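Local coordinates for protein agglutinin (Rhizoctonia solani, PDB 4G9M) that probably binds carbohydrates as a fungal lectin of the ricin-type beta-trefoil family, and assembles into a domain-swapped dimer, at residues 108-112 / 124-129; 87-91 / 102-107; 14-19 / 113-118; 29-34 / 81-86; 95-101 / 133-139. All blocks are in the same frame, centred on the assembly; numbering follows the deposited sequence.

Contact 1 of 5, residues 108-112 / 124-129; sequences LFVLD and VIYYNN
Val110 and Tyr127 hold the middle of this antiparallel hairpin by a pair of backbone bonds: Val110 N to Tyr127 O at 3.0 Å, almost straight at 175°, and Tyr127 N back to Val110 O at 3.1 Å. Two residues on, Asp112 and Ile125 repeat the pattern, and Asn129 N closes the other end on Leu108 O at 2.8 Å. The short strands are strongly twisted, their directions 140° apart.

Apolar contacts lie on the face of Leu111 and Tyr126. Their side chains run alongside each other, with Leu111 CD1 3.7 Å from Tyr126 CE1, while Leu111 CG also touches Val124 CG1. Tyr126 continues past this patch and its OH bonds to Gly70 O.

The other face carries Val110, Asp112, Ile125 and Tyr127. Asp112 and Tyr127 both have CG anti to the backbone N, which lays the carboxylate beside the ring, the planes 76° apart and Asp112 OD2 3.2 Å from Tyr127 CD2. Ile125 CG1 runs alongside Asp112 CB at 3.9 Å. Val110 CG1 lies 3.6 Å from Asn129 CG, and Asn129 ND2 bonds to Asn56 OD1 of the second subunit.

One face is thus hydrocarbon against a ring, while the other mixes aliphatic groups with a buried carboxylate, whose OD2 is satisfied by NE2 of Gln135, the glutamine of the QxW motif, tying the hairpin to the 133-139 segment.

Contact 2 of 5, residues 87-91 / 102-107; sequences AVPLD and EAADHR
Asp91 and Arg107 each set CG beside the backbone N and opposite the carbonyl carbon (chi1 -83° and -67°), and Arg107 then runs extended from CG to NE. This brings the Asp91 carboxylate over one face of the guanidinium, the two planes nearly perpendicular at 89°. Asp91 OD2 sits over the centre of the group, 3.4 Å from Arg107 CZ, so the salt bridge rests on charge alone and no N-H points at the oxygen. In its own plane the guanidinium is anchored by NE, which donates to Ala104 O at 3.2 Å.

Asp91 and Glu102 exchange two backbone bonds, N to O in each direction, both 2.9 Å. Ala104 N reaches Pro89 O at 2.8 Å, and a water donates to that same Pro89 O while accepting from Asp105 N. Ala103 to His106 form a type I turn, and Ala104 CB packs tightly on Pro89 O at 3.3 Å.

The contact is the open end of the hairpin of strands 90-94 and 99-103. Leu90 leans on strand 58-62, Val88 on strand 68-71, and Ala103 bonds through its backbone to Phe109; Arg107 NH1 makes a salt bridge to Glu102 of the second subunit.

Contact 3 of 5, residues 14-19 / 113-118; sequences NVSTGT and LKESNP
The amide of Asn14 carries Leu113 on one face: Leu113 CD2 stands directly above Asn14 CG at 3.7 Å, and Leu113 CB lies over ND2 at 3.4 Å. At the edge of the amide, near its plane, Trp137 comes up beside ND2, which bonds to Asn134 O, and Thr17 N offers a weak bond to OD1. Ser16 N, also weak, reaches OD1 from the side of the plane away from Leu113. The setting is a beta-trefoil, and the contact joins two of its surface loops, one between strands 8-14 and 20-23, the other between strands 109-113 and 122-128.

Leu113 is the wedge between them. With CG anti to its backbone N (chi1 -174°) it reaches across, and its CD2 meets Thr17 OG1 tip to tip at only 3.2 Å, while Thr19 crosses it at about a right angle. Thr17 CG2 lies against Ser116 O, and Thr17 CB packs on the ring of Pro118 at its CB.

Direct polar bonds between the loops are absent, and waters stand in for them. One joins Ser16 OG to Ser116 O, where the water donates at 2.9 Å. The other ends a relay: Thr17 OG1 donates to Thr19 OG1 at 2.7 Å, Thr19 OG1 donates to the water, and the water donates to Asn117 O at 2.8 Å.

Contact 4 of 5, residues 29-34 / 81-86; sequences AEGTAI and VVGSTT
Glu30 grips the end of strand 81-84 with both carboxylate oxygens. OE2 takes a short bond of 2.5 Å from Ser84 OG on its syn side, 16° out of the carboxylate plane. OE1 accepts from Thr85 N at 3.0 Å along an almost straight line, 175° at the hydrogen, and has two weak partners besides, Thr85 OG1 and a water. The chain gets there by running CG anti to the backbone N and then bending at chi2 (78°), which turns the carboxylate toward the Ser84 hydroxyl and Thr85 N. Ser84 OG is used twice, for while donating to Glu30 it accepts from Thr86 N at 2.9 Å, an ST turn that fixes the rotation of the hydroxyl.

Backbone bonds carry the rest of the contact. Gly83 has both ends engaged: its O accepts from Gly31 N at 2.9 Å, and its N donates to Thr32 O at 2.7 Å. Ile34 N bonds to Val81 O at 3.1 Å. Within the turn, Ala29 O accepts from both Thr32 N and Thr32 OG1, the latter at 2.6 Å, the two coming from the same face of its carbonyl plane.

The apolar part centres on Ile34, whose CD1 tucks against Val81 CG1 and the carbonyl carbon of Val82, and whose side chain also touches Leu21, Leu23 and Val69.

Gly31 and Thr32 both face Gly83, with Gly31 at positive phi as the third residue of a type II turn from Ala29: a G1 beta bulge leading into the beta-trefoil strand 32-37.

Contact 5 of 5, residues 95-101 / 133-139; sequences ADKGFAI and DNQKWKF
Lys136 lies stretched along the 95-101 loop. Its CB rests 3.3 Å from Lys97 O, CG touches Ala95 CB at 3.8 Å, and CD again passes Lys97 O, a buried carbonyl without a polar partner. CE comes up to Asp96 OD1, and NZ then bonds to that oxygen at 2.7 Å, on its syn lone pair. The same NZ donates to Asp133 OD1 at 3.0 Å and to Ala131 O. Lys97, bent at chi3 and chi4, brings its own NZ to Asp96 OD2 at 2.7 Å and only distantly to Asp133, which closes a four-residue salt-bridge network. Together the two carboxylates probably offset the two ammonium groups, Lys97 NZ and Lys136 NZ lying 4.5 Å apart.

Phe99 and Trp137 form one antiparallel bridge, N to O both ways. Ile101 CD1 makes a CH-pi contact over the indole face, 4.1 Å from the centre of the Trp137 five-membered ring, and also meets Phe139 CZ; Phe139 meets Phe99 obliquely.

Gln135 and Trp137 belong to the QxW motif of the ricin-type trefoil, the indole NE1 bonding to Leu111 O. Strand 90-94 supports the Ile101 side and strand 8-14 lies beside strand 137-141, while Phe139 pairs with a strand of the second subunit.

Overall arrangement
Contact 1 is the hub. Phe109 O meets Ala103 N of contact 2 at 2.9 Å, Val124 O meets Val81 N of contact 4 at 3.1 Å, and Asn128 O meets Gln135 NE2 of contact 5 at 2.9 Å. Contact 5 binds contact 3 in turn, through Val15 N and Lys136 O at 2.9 Å, their centres about 11 Å apart, and packs on contact 2, where Leu90 CD1 lies 3.6 Å from Ile101 CG2 in the hairpin they share. Contacts 4 and 5, centres about 22 Å apart, lie on opposite sides of the chain's centre and do not touch. Contacts 1, 2 and 5 also reach the second subunit.

Contact 1 of 5, residues 108-112 / 124-129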
# COMPACT_ATOMS: atom_id res chain seq x y z
N LEU B 108 4.90 -10.92 -6.91
CA LEU B 108 3.77 -11.82 -7.08
C LEU B 108 3.45 -12.52 -5.77
O LEU B 108 2.39 -13.13 -5.63
CB LEU B 108 4.06 -12.89 -8.15
CG LEU B 108 4.04 -12.50 -9.63
CD1 LEU B 108 4.35 -13.72 -10.48
CD2 LEU B 108 2.71 -11.90 -10.04
N PHE B 109 4.38 -12.43 -4.81
CA PHE B 109 4.24 -13.15 -3.54
C PHE B 109 3.89 -12.28 -2.36
O PHE B 109 4.49 -11.21 -2.17
CB PHE B 109 5.50 -13.96 -3.25
CG PHE B 109 5.75 -15.04 -4.26
CD1 PHE B 109 5.13 -16.28 -4.15
CD2 PHE B 109 6.56 -14.80 -5.35
CE1 PHE B 109 5.33 -17.26 -5.10
CE2 PHE B 109 6.77 -15.78 -6.32
CZ PHE B 109 6.15 -17.01 -6.19
N VAL B 110 2.93 -12.75 -1.56
CA VAL B 110 2.52 -12.08 -0.33
C VAL B 110 2.57 -13.02 0.87
O VAL B 110 2.57 -14.24 0.71
CB VAL B 110 1.09 -11.50 -0.44
CG1 VAL B 110 1.06 -10.31 -1.42
CG2 VAL B 110 0.08 -12.57 -0.81
N LEU B 111 2.59 -12.44 2.07
CA LEU B 111 2.48 -13.21 3.31
C LEU B 111 1.09 -13.81 3.40
O LEU B 111 0.09 -13.11 3.28
CB LEU B 111 2.75 -12.33 4.54
CG LEU B 111 4.18 -12.34 5.08
CD1 LEU B 111 5.17 -12.00 4.01
CD2 LEU B 111 4.32 -11.38 6.26
N ASP B 112 1.05 -15.11 3.65
CA ASP B 112 -0.19 -15.87 3.54
C ASP B 112 -0.37 -16.75 4.78
O ASP B 112 0.50 -17.54 5.11
CB ASP B 112 -0.10 -16.73 2.26
CG ASP B 112 -1.30 -17.63 2.04
OD1 ASP B 112 -1.69 -18.39 2.96
OD2 ASP B 112 -1.83 -17.61 0.91
N VAL B 124 2.69 -19.37 8.31
CA VAL B 124 2.60 -18.25 7.39
C VAL B 124 3.62 -18.54 6.31
O VAL B 124 4.76 -18.93 6.61
CB VAL B 124 2.90 -16.93 8.10
CG1 VAL B 124 2.98 -15.80 7.10
CG2 VAL B 124 1.82 -16.67 9.12
N ILE B 125 3.21 -18.38 5.06
CA ILE B 125 4.05 -18.81 3.94
C ILE B 125 4.06 -17.70 2.89
O ILE B 125 3.19 -16.83 2.90
CB ILE B 125 3.49 -20.10 3.28
CG1 ILE B 125 2.01 -19.93 2.91
CG2 ILE B 125 3.66 -21.31 4.21
CD1 ILE B 125 1.44 -21.08 2.05
N TYR B 126 5.05 -17.72 2.00
CA TYR B 126 4.97 -16.88 0.79
C TYR B 126 4.04 -17.57 -0.17
O TYR B 126 4.11 -18.80 -0.31
CB TYR B 126 6.36 -16.66 0.15
CG TYR B 126 7.22 -15.79 1.04
CD1 TYR B 126 7.06 -14.42 1.05
CD2 TYR B 126 8.12 -16.36 1.93
CE1 TYR B 126 7.81 -13.62 1.92
CE2 TYR B 126 8.88 -15.56 2.80
CZ TYR B 126 8.71 -14.21 2.79
OH TYR B 126 9.45 -13.41 3.67
N TYR B 127 3.17 -16.83 -0.83
CA TYR B 127 2.23 -17.48 -1.75
C TYR B 127 1.74 -16.47 -2.77
O TYR B 127 1.63 -15.28 -2.47
CB TYR B 127 1.04 -18.02 -0.98
CG TYR B 127 0.29 -19.23 -1.55
CD1 TYR B 127 0.92 -20.47 -1.73
CD2 TYR B 127 -1.08 -19.15 -1.80
CE1 TYR B 127 0.21 -21.58 -2.19
CE2 TYR B 127 -1.79 -20.26 -2.26
CZ TYR B 127 -1.15 -21.46 -2.46
OH TYR B 127 -1.87 -22.55 -2.88
N ASN B 128 1.42 -16.94 -3.96
CA ASN B 128 0.92 -16.07 -5.02
C ASN B 128 -0.24 -15.22 -4.53
O ASN B 128 -1.16 -15.74 -3.89
CB ASN B 128 0.47 -16.92 -6.22
CG ASN B 128 0.16 -16.09 -7.44
OD1 ASN B 128 1.06 -15.64 -8.14
ND2 ASN B 128 -1.13 -15.88 -7.71
N ASN B 129 -0.19 -13.93 -4.81
CA ASN B 129 -1.22 -13.01 -4.34
C ASN B 129 -2.49 -13.24 -5.13
O ASN B 129 -2.57 -12.91 -6.31
CB ASN B 129 -0.76 -11.55 -4.45
CG ASN B 129 -1.70 -10.58 -3.77
OD1 ASN B 129 -2.65 -10.98 -3.08
ND2 ASN B 129 -1.44 -9.27 -3.93

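Contact 2 of 5, residues 87-91 / 102-107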
# COMPACT_ATOMS: atom_id res chain seq x y z
N ALA B 87 16.34 -9.44 6.61
CA ALA B 87 14.98 -9.07 6.28
C ALA B 87 14.68 -9.30 4.81
O ALA B 87 15.50 -9.00 3.94
CB ALA B 87 14.74 -7.59 6.61
N VAL B 88 13.49 -9.82 4.52
CA VAL B 88 12.94 -9.68 3.19
C VAL B 88 12.25 -8.32 3.10
O VAL B 88 11.32 -8.05 3.86
CB VAL B 88 11.93 -10.80 2.90
CG1 VAL B 88 11.10 -10.48 1.65
CG2 VAL B 88 12.65 -12.14 2.75
N PRO B 89 12.72 -7.43 2.20
CA PRO B 89 12.04 -6.14 2.07
C PRO B 89 10.62 -6.30 1.52
O PRO B 89 10.39 -7.16 0.66
CB PRO B 89 12.93 -5.37 1.08
CG PRO B 89 13.56 -6.48 0.23
CD PRO B 89 13.82 -7.59 1.22
N LEU B 90 9.69 -5.48 2.01
CA LEU B 90 8.26 -5.63 1.73
C LEU B 90 7.67 -4.33 1.20
O LEU B 90 8.28 -3.26 1.31
CB LEU B 90 7.50 -6.02 3.01
CG LEU B 90 8.10 -7.19 3.81
CD1 LEU B 90 7.51 -7.24 5.22
CD2 LEU B 90 7.86 -8.49 3.09
N ASP B 91 6.49 -4.44 0.60
CA ASP B 91 5.66 -3.31 0.20
C ASP B 91 4.32 -3.54 0.88
O ASP B 91 3.78 -4.65 0.81
CB ASP B 91 5.41 -3.33 -1.31
CG ASP B 91 6.55 -2.71 -2.11
OD1 ASP B 91 7.26 -1.81 -1.59
OD2 ASP B 91 6.67 -3.08 -3.31
N GLU B 102 3.50 -7.57 0.60
CA GLU B 102 4.10 -8.10 -0.62
C GLU B 102 5.61 -8.17 -0.49
O GLU B 102 6.22 -7.27 0.06
CB GLU B 102 3.82 -7.14 -1.78
CG GLU B 102 2.89 -7.60 -2.86
CD GLU B 102 2.74 -6.56 -3.96
OE1 GLU B 102 3.63 -5.69 -4.10
OE2 GLU B 102 1.72 -6.61 -4.68
N ALA B 103 6.23 -9.22 -1.02
CA ALA B 103 7.69 -9.22 -1.11
C ALA B 103 8.13 -8.21 -2.17
O ALA B 103 7.77 -8.34 -3.35
CB ALA B 103 8.20 -10.63 -1.47
N ALA B 104 8.91 -7.21 -1.76
CA ALA B 104 9.24 -6.08 -2.63
C ALA B 104 10.00 -6.49 -3.89
O ALA B 104 9.83 -5.89 -4.94
CB ALA B 104 10.02 -5.04 -1.87
N ASP B 105 10.82 -7.53 -3.77
CA ASP B 105 11.61 -8.00 -4.90
C ASP B 105 11.10 -9.31 -5.49
O ASP B 105 11.73 -9.88 -6.39
CB ASP B 105 13.08 -8.07 -4.50
CG ASP B 105 13.68 -6.69 -4.22
OD1 ASP B 105 13.40 -5.76 -5.02
OD2 ASP B 105 14.40 -6.53 -3.22
N HIS B 106 9.95 -9.76 -5.00
CA HIS B 106 9.22 -10.88 -5.57
C HIS B 106 7.73 -10.57 -5.48
O HIS B 106 7.02 -11.20 -4.72
CB HIS B 106 9.50 -12.16 -4.77
CG HIS B 106 10.96 -12.49 -4.65
ND1 HIS B 106 11.80 -11.86 -3.76
CD2 HIS B 106 11.72 -13.39 -5.31
CE1 HIS B 106 13.02 -12.36 -3.87
NE2 HIS B 106 13.00 -13.29 -4.81
N ARG B 107 7.26 -9.60 -6.28
CA ARG B 107 5.99 -8.93 -5.99
C ARG B 107 4.74 -9.76 -6.28
O ARG B 107 3.63 -9.33 -5.94
CB ARG B 107 5.90 -7.60 -6.74
CG ARG B 107 6.88 -6.55 -6.24
CD ARG B 107 6.57 -5.18 -6.81
NE ARG B 107 7.62 -4.22 -6.48
CZ ARG B 107 7.50 -2.90 -6.63
NH1 ARG B 107 6.37 -2.38 -7.07
NH2 ARG B 107 8.52 -2.10 -6.31
O HOH W 1 11.37 -8.96 -1.29

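Contact 3 of 5, residues 14-19 / 113-118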
# COMPACT_ATOMS: atom_id res chain seq x y z
N ASN B 14 -4.73 -11.26 11.01
CA ASN B 14 -5.17 -11.79 9.73
C ASN B 14 -6.66 -11.51 9.50
O ASN B 14 -7.49 -11.75 10.37
CB ASN B 14 -4.89 -13.29 9.64
CG ASN B 14 -5.08 -13.82 8.25
OD1 ASN B 14 -6.16 -14.30 7.90
ND2 ASN B 14 -4.02 -13.74 7.44
N VAL B 15 -6.99 -10.98 8.33
CA VAL B 15 -8.36 -10.61 8.01
C VAL B 15 -9.32 -11.82 8.04
O VAL B 15 -10.44 -11.72 8.53
CB VAL B 15 -8.45 -9.83 6.66
CG1 VAL B 15 -9.89 -9.72 6.16
CG2 VAL B 15 -7.81 -8.44 6.79
N SER B 16 -8.86 -12.96 7.54
CA SER B 16 -9.70 -14.15 7.51
C SER B 16 -9.95 -14.76 8.89
O SER B 16 -11.09 -15.05 9.25
CB SER B 16 -9.10 -15.21 6.60
OG SER B 16 -9.90 -16.40 6.56
N THR B 17 -8.88 -14.95 9.66
CA THR B 17 -8.94 -15.79 10.86
C THR B 17 -9.13 -15.02 12.15
O THR B 17 -9.66 -15.56 13.13
CB THR B 17 -7.67 -16.62 11.03
OG1 THR B 17 -6.55 -15.75 11.23
CG2 THR B 17 -7.43 -17.51 9.82
N GLY B 18 -8.64 -13.79 12.18
CA GLY B 18 -8.62 -13.02 13.42
C GLY B 18 -7.43 -13.36 14.31
O GLY B 18 -7.27 -12.80 15.40
N THR B 19 -6.60 -14.30 13.86
CA THR B 19 -5.37 -14.62 14.55
C THR B 19 -4.26 -13.69 14.08
O THR B 19 -4.41 -13.01 13.05
CB THR B 19 -4.98 -16.12 14.42
OG1 THR B 19 -4.73 -16.44 13.04
CG2 THR B 19 -6.10 -16.99 14.93
N LEU B 113 -1.49 -16.61 5.48
CA LEU B 113 -1.79 -17.55 6.55
C LEU B 113 -2.38 -18.81 5.92
O LEU B 113 -3.52 -18.82 5.44
CB LEU B 113 -2.74 -16.93 7.59
CG LEU B 113 -3.03 -17.77 8.85
CD1 LEU B 113 -1.74 -18.18 9.56
CD2 LEU B 113 -3.91 -16.99 9.80
N LYS B 114 -1.58 -19.88 5.91
CA LYS B 114 -1.84 -21.08 5.12
C LYS B 114 -3.27 -21.62 5.23
O LYS B 114 -3.73 -21.98 6.32
CB LYS B 114 -0.84 -22.17 5.51
CG LYS B 114 -0.88 -23.45 4.66
CD LYS B 114 0.10 -24.46 5.23
CE LYS B 114 0.14 -25.75 4.44
NZ LYS B 114 0.97 -26.77 5.16
N GLU B 115 -3.98 -21.63 4.10
CA GLU B 115 -5.28 -22.29 3.98
C GLU B 115 -6.32 -21.66 4.92
O GLU B 115 -7.28 -22.32 5.34
CB GLU B 115 -5.14 -23.81 4.21
CG GLU B 115 -4.39 -24.53 3.07
CD GLU B 115 -3.96 -25.94 3.43
OE1 GLU B 115 -3.99 -26.31 4.62
OE2 GLU B 115 -3.57 -26.68 2.50
N SER B 116 -6.11 -20.40 5.26
CA SER B 116 -7.03 -19.64 6.12
C SER B 116 -7.37 -20.35 7.44
O SER B 116 -8.46 -20.18 7.99
CB SER B 116 -8.33 -19.34 5.37
OG SER B 116 -8.07 -18.82 4.08
N ASN B 117 -6.43 -21.14 7.95
CA ASN B 117 -6.65 -21.92 9.16
C ASN B 117 -6.48 -21.08 10.43
O ASN B 117 -5.41 -20.51 10.67
CB ASN B 117 -5.69 -23.12 9.16
CG ASN B 117 -6.07 -24.18 10.16
OD1 ASN B 117 -6.73 -23.91 11.17
ND2 ASN B 117 -5.62 -25.41 9.90
N PRO B 118 -7.54 -20.99 11.25
CA PRO B 118 -7.45 -20.18 12.47
C PRO B 118 -6.78 -20.90 13.64
O PRO B 118 -6.78 -20.36 14.75
CB PRO B 118 -8.91 -19.88 12.79
CG PRO B 118 -9.66 -21.04 12.24
CD PRO B 118 -8.91 -21.47 11.00
O HOH W 2 -10.31 -17.99 8.38
O HOH W 3 -3.97 -19.16 12.62

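Contact 4 of 5, residues 29-34 / 81-86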
# COMPACT_ATOMS: atom_id res chain seq x y z
N ALA B 29 16.77 -17.29 16.82
CA ALA B 29 17.48 -18.20 15.92
C ALA B 29 17.07 -17.99 14.46
O ALA B 29 15.88 -17.85 14.16
CB ALA B 29 17.24 -19.65 16.32
N GLU B 30 18.05 -17.99 13.56
CA GLU B 30 17.78 -17.91 12.13
C GLU B 30 16.87 -19.06 11.68
O GLU B 30 17.15 -20.23 11.95
CB GLU B 30 19.11 -17.94 11.36
CG GLU B 30 18.96 -17.92 9.85
CD GLU B 30 18.65 -16.53 9.31
OE1 GLU B 30 19.15 -15.53 9.88
OE2 GLU B 30 17.92 -16.45 8.31
N GLY B 31 15.78 -18.73 11.00
CA GLY B 31 14.85 -19.74 10.53
C GLY B 31 13.68 -20.05 11.46
O GLY B 31 12.92 -20.99 11.19
N THR B 32 13.52 -19.27 12.53
CA THR B 32 12.42 -19.48 13.47
C THR B 32 11.06 -19.24 12.80
O THR B 32 10.84 -18.20 12.19
CB THR B 32 12.58 -18.57 14.71
OG1 THR B 32 13.81 -18.89 15.37
CG2 THR B 32 11.42 -18.77 15.70
N ALA B 33 10.16 -20.22 12.89
CA ALA B 33 8.85 -20.16 12.25
C ALA B 33 8.06 -18.91 12.61
O ALA B 33 7.96 -18.56 13.78
CB ALA B 33 8.04 -21.39 12.61
N ILE B 34 7.49 -18.26 11.60
CA ILE B 34 6.47 -17.25 11.82
C ILE B 34 5.11 -17.89 11.45
O ILE B 34 5.03 -18.67 10.51
CB ILE B 34 6.77 -15.96 11.01
CG1 ILE B 34 8.05 -15.31 11.55
CG2 ILE B 34 5.62 -14.98 11.11
CD1 ILE B 34 8.49 -14.05 10.82
N VAL B 81 7.66 -18.34 5.85
CA VAL B 81 8.06 -17.05 6.39
C VAL B 81 8.66 -17.32 7.77
O VAL B 81 8.07 -18.02 8.58
CB VAL B 81 6.86 -16.11 6.50
CG1 VAL B 81 7.28 -14.78 7.10
CG2 VAL B 81 6.24 -15.90 5.12
N VAL B 82 9.85 -16.77 8.02
CA VAL B 82 10.59 -17.09 9.24
C VAL B 82 11.31 -15.86 9.77
O VAL B 82 11.51 -14.88 9.04
CB VAL B 82 11.65 -18.18 8.99
CG1 VAL B 82 11.00 -19.51 8.55
CG2 VAL B 82 12.72 -17.71 7.99
N GLY B 83 11.70 -15.92 11.04
CA GLY B 83 12.52 -14.87 11.63
C GLY B 83 13.95 -15.01 11.14
O GLY B 83 14.51 -16.10 11.13
N SER B 84 14.56 -13.89 10.75
CA SER B 84 15.87 -13.94 10.10
C SER B 84 16.68 -12.70 10.43
O SER B 84 16.12 -11.64 10.68
CB SER B 84 15.70 -14.04 8.58
OG SER B 84 16.95 -14.17 7.91
N THR B 85 18.01 -12.83 10.41
CA THR B 85 18.89 -11.68 10.57
C THR B 85 18.91 -10.95 9.21
O THR B 85 19.41 -9.83 9.09
CB THR B 85 20.31 -12.14 10.99
OG1 THR B 85 20.22 -13.05 12.09
CG2 THR B 85 21.14 -10.99 11.46
N THR B 86 18.36 -11.60 8.19
CA THR B 86 18.19 -10.98 6.87
C THR B 86 16.73 -10.71 6.56
O THR B 86 15.95 -11.63 6.26
CB THR B 86 18.78 -11.87 5.75
OG1 THR B 86 20.13 -12.22 6.07
CG2 THR B 86 18.76 -11.10 4.42
O HOH W 4 20.28 -14.39 7.29

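Contact 5 of 5, residues 95-101 / 133-139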
# COMPACT_ATOMS: atom_id res chain seq x y z
N ALA B 95 -5.57 -3.06 0.70
CA ALA B 95 -6.46 -4.10 0.19
C ALA B 95 -7.89 -3.72 0.55
O ALA B 95 -8.10 -2.81 1.33
CB ALA B 95 -6.09 -5.47 0.79
N ASP B 96 -8.87 -4.44 -0.01
CA ASP B 96 -10.27 -4.12 0.24
C ASP B 96 -10.60 -4.27 1.72
O ASP B 96 -11.52 -3.62 2.23
CB ASP B 96 -11.18 -4.99 -0.64
CG ASP B 96 -11.06 -6.47 -0.34
OD1 ASP B 96 -9.98 -7.05 -0.59
OD2 ASP B 96 -12.05 -7.07 0.12
N LYS B 97 -9.85 -5.13 2.40
CA LYS B 97 -9.81 -5.17 3.85
C LYS B 97 -8.35 -5.26 4.28
O LYS B 97 -7.60 -6.11 3.78
CB LYS B 97 -10.58 -6.37 4.39
CG LYS B 97 -12.08 -6.32 4.07
CD LYS B 97 -12.81 -7.59 4.49
CE LYS B 97 -12.56 -8.71 3.51
NZ LYS B 97 -13.20 -8.45 2.19
N GLY B 98 -7.93 -4.38 5.18
CA GLY B 98 -6.55 -4.35 5.63
C GLY B 98 -5.54 -4.10 4.52
O GLY B 98 -5.80 -3.36 3.57
N PHE B 99 -4.37 -4.71 4.66
CA PHE B 99 -3.28 -4.52 3.71
C PHE B 99 -2.67 -5.86 3.31
O PHE B 99 -2.55 -6.78 4.12
CB PHE B 99 -2.17 -3.66 4.35
CG PHE B 99 -2.58 -2.23 4.66
CD1 PHE B 99 -3.22 -1.91 5.85
CD2 PHE B 99 -2.33 -1.22 3.75
CE1 PHE B 99 -3.60 -0.60 6.13
CE2 PHE B 99 -2.71 0.09 4.02
CZ PHE B 99 -3.35 0.39 5.21
N ALA B 100 -2.26 -5.97 2.05
CA ALA B 100 -1.41 -7.07 1.62
C ALA B 100 0.03 -6.74 1.97
O ALA B 100 0.44 -5.57 1.94
CB ALA B 100 -1.54 -7.30 0.12
N ILE B 101 0.79 -7.77 2.33
CA ILE B 101 2.21 -7.59 2.63
C ILE B 101 3.02 -8.33 1.58
O ILE B 101 3.17 -9.55 1.63
CB ILE B 101 2.56 -8.09 4.04
CG1 ILE B 101 1.73 -7.33 5.07
CG2 ILE B 101 4.05 -7.90 4.30
CD1 ILE B 101 1.81 -7.95 6.45
N ASP B 133 -8.78 -13.39 1.62
CA ASP B 133 -8.73 -12.72 2.93
C ASP B 133 -7.59 -13.20 3.84
O ASP B 133 -7.13 -12.46 4.69
CB ASP B 133 -10.08 -12.81 3.66
CG ASP B 133 -11.11 -11.86 3.09
OD1 ASP B 133 -10.78 -11.14 2.13
OD2 ASP B 133 -12.25 -11.84 3.60
N ASN B 134 -7.13 -14.44 3.65
CA ASN B 134 -6.01 -14.93 4.47
C ASN B 134 -4.68 -14.32 4.04
O ASN B 134 -3.64 -14.55 4.67
CB ASN B 134 -5.93 -16.46 4.44
CG ASN B 134 -5.67 -16.99 3.04
OD1 ASN B 134 -6.36 -16.62 2.09
ND2 ASN B 134 -4.65 -17.82 2.92
N GLN B 135 -4.72 -13.54 2.96
CA GLN B 135 -3.53 -12.83 2.49
C GLN B 135 -3.66 -11.33 2.74
O GLN B 135 -3.01 -10.51 2.08
CB GLN B 135 -3.33 -13.07 0.99
CG GLN B 135 -3.46 -14.52 0.56
CD GLN B 135 -3.19 -14.71 -0.91
OE1 GLN B 135 -3.77 -14.02 -1.76
NE2 GLN B 135 -2.27 -15.62 -1.24
N LYS B 136 -4.52 -10.96 3.69
CA LYS B 136 -4.72 -9.56 4.05
C LYS B 136 -4.60 -9.45 5.55
O LYS B 136 -5.03 -10.35 6.28
CB LYS B 136 -6.10 -9.06 3.61
CG LYS B 136 -6.28 -9.04 2.10
CD LYS B 136 -7.75 -8.93 1.73
CE LYS B 136 -7.95 -9.34 0.28
NZ LYS B 136 -9.39 -9.59 -0.01
N TRP B 137 -4.02 -8.34 6.01
CA TRP B 137 -3.70 -8.17 7.42
C TRP B 137 -4.17 -6.81 7.91
O TRP B 137 -3.98 -5.80 7.24
CB TRP B 137 -2.18 -8.31 7.63
CG TRP B 137 -1.64 -9.65 7.14
CD1 TRP B 137 -1.27 -9.97 5.86
CD2 TRP B 137 -1.42 -10.83 7.92
NE1 TRP B 137 -0.85 -11.29 5.79
CE2 TRP B 137 -0.93 -11.83 7.05
CE3 TRP B 137 -1.60 -11.15 9.28
CZ2 TRP B 137 -0.60 -13.11 7.50
CZ3 TRP B 137 -1.28 -12.41 9.72
CH2 TRP B 137 -0.77 -13.38 8.83
N LYS B 138 -4.79 -6.81 9.09
CA LYS B 138 -5.14 -5.56 9.75
C LYS B 138 -3.92 -5.03 10.48
O LYS B 138 -3.34 -5.74 11.31
CB LYS B 138 -6.29 -5.76 10.75
CG LYS B 138 -7.54 -6.43 10.17
CD LYS B 138 -8.17 -5.57 9.10
CE LYS B 138 -8.38 -4.15 9.59
NZ LYS B 138 -8.12 -3.18 8.51
N PHE B 139 -3.55 -3.79 10.19
CA PHE B 139 -2.42 -3.16 10.85
C PHE B 139 -2.90 -2.41 12.08
O PHE B 139 -3.42 -1.30 11.98
CB PHE B 139 -1.69 -2.22 9.88
CG PHE B 139 -0.66 -2.93 9.04
CD1 PHE B 139 -1.03 -3.92 8.15
CD2 PHE B 139 0.69 -2.59 9.15
CE1 PHE B 139 -0.08 -4.59 7.39
CE2 PHE B 139 1.64 -3.25 8.37
CZ PHE B 139 1.25 -4.24 7.49
O HOH W 5 -0.41 -10.44 2.59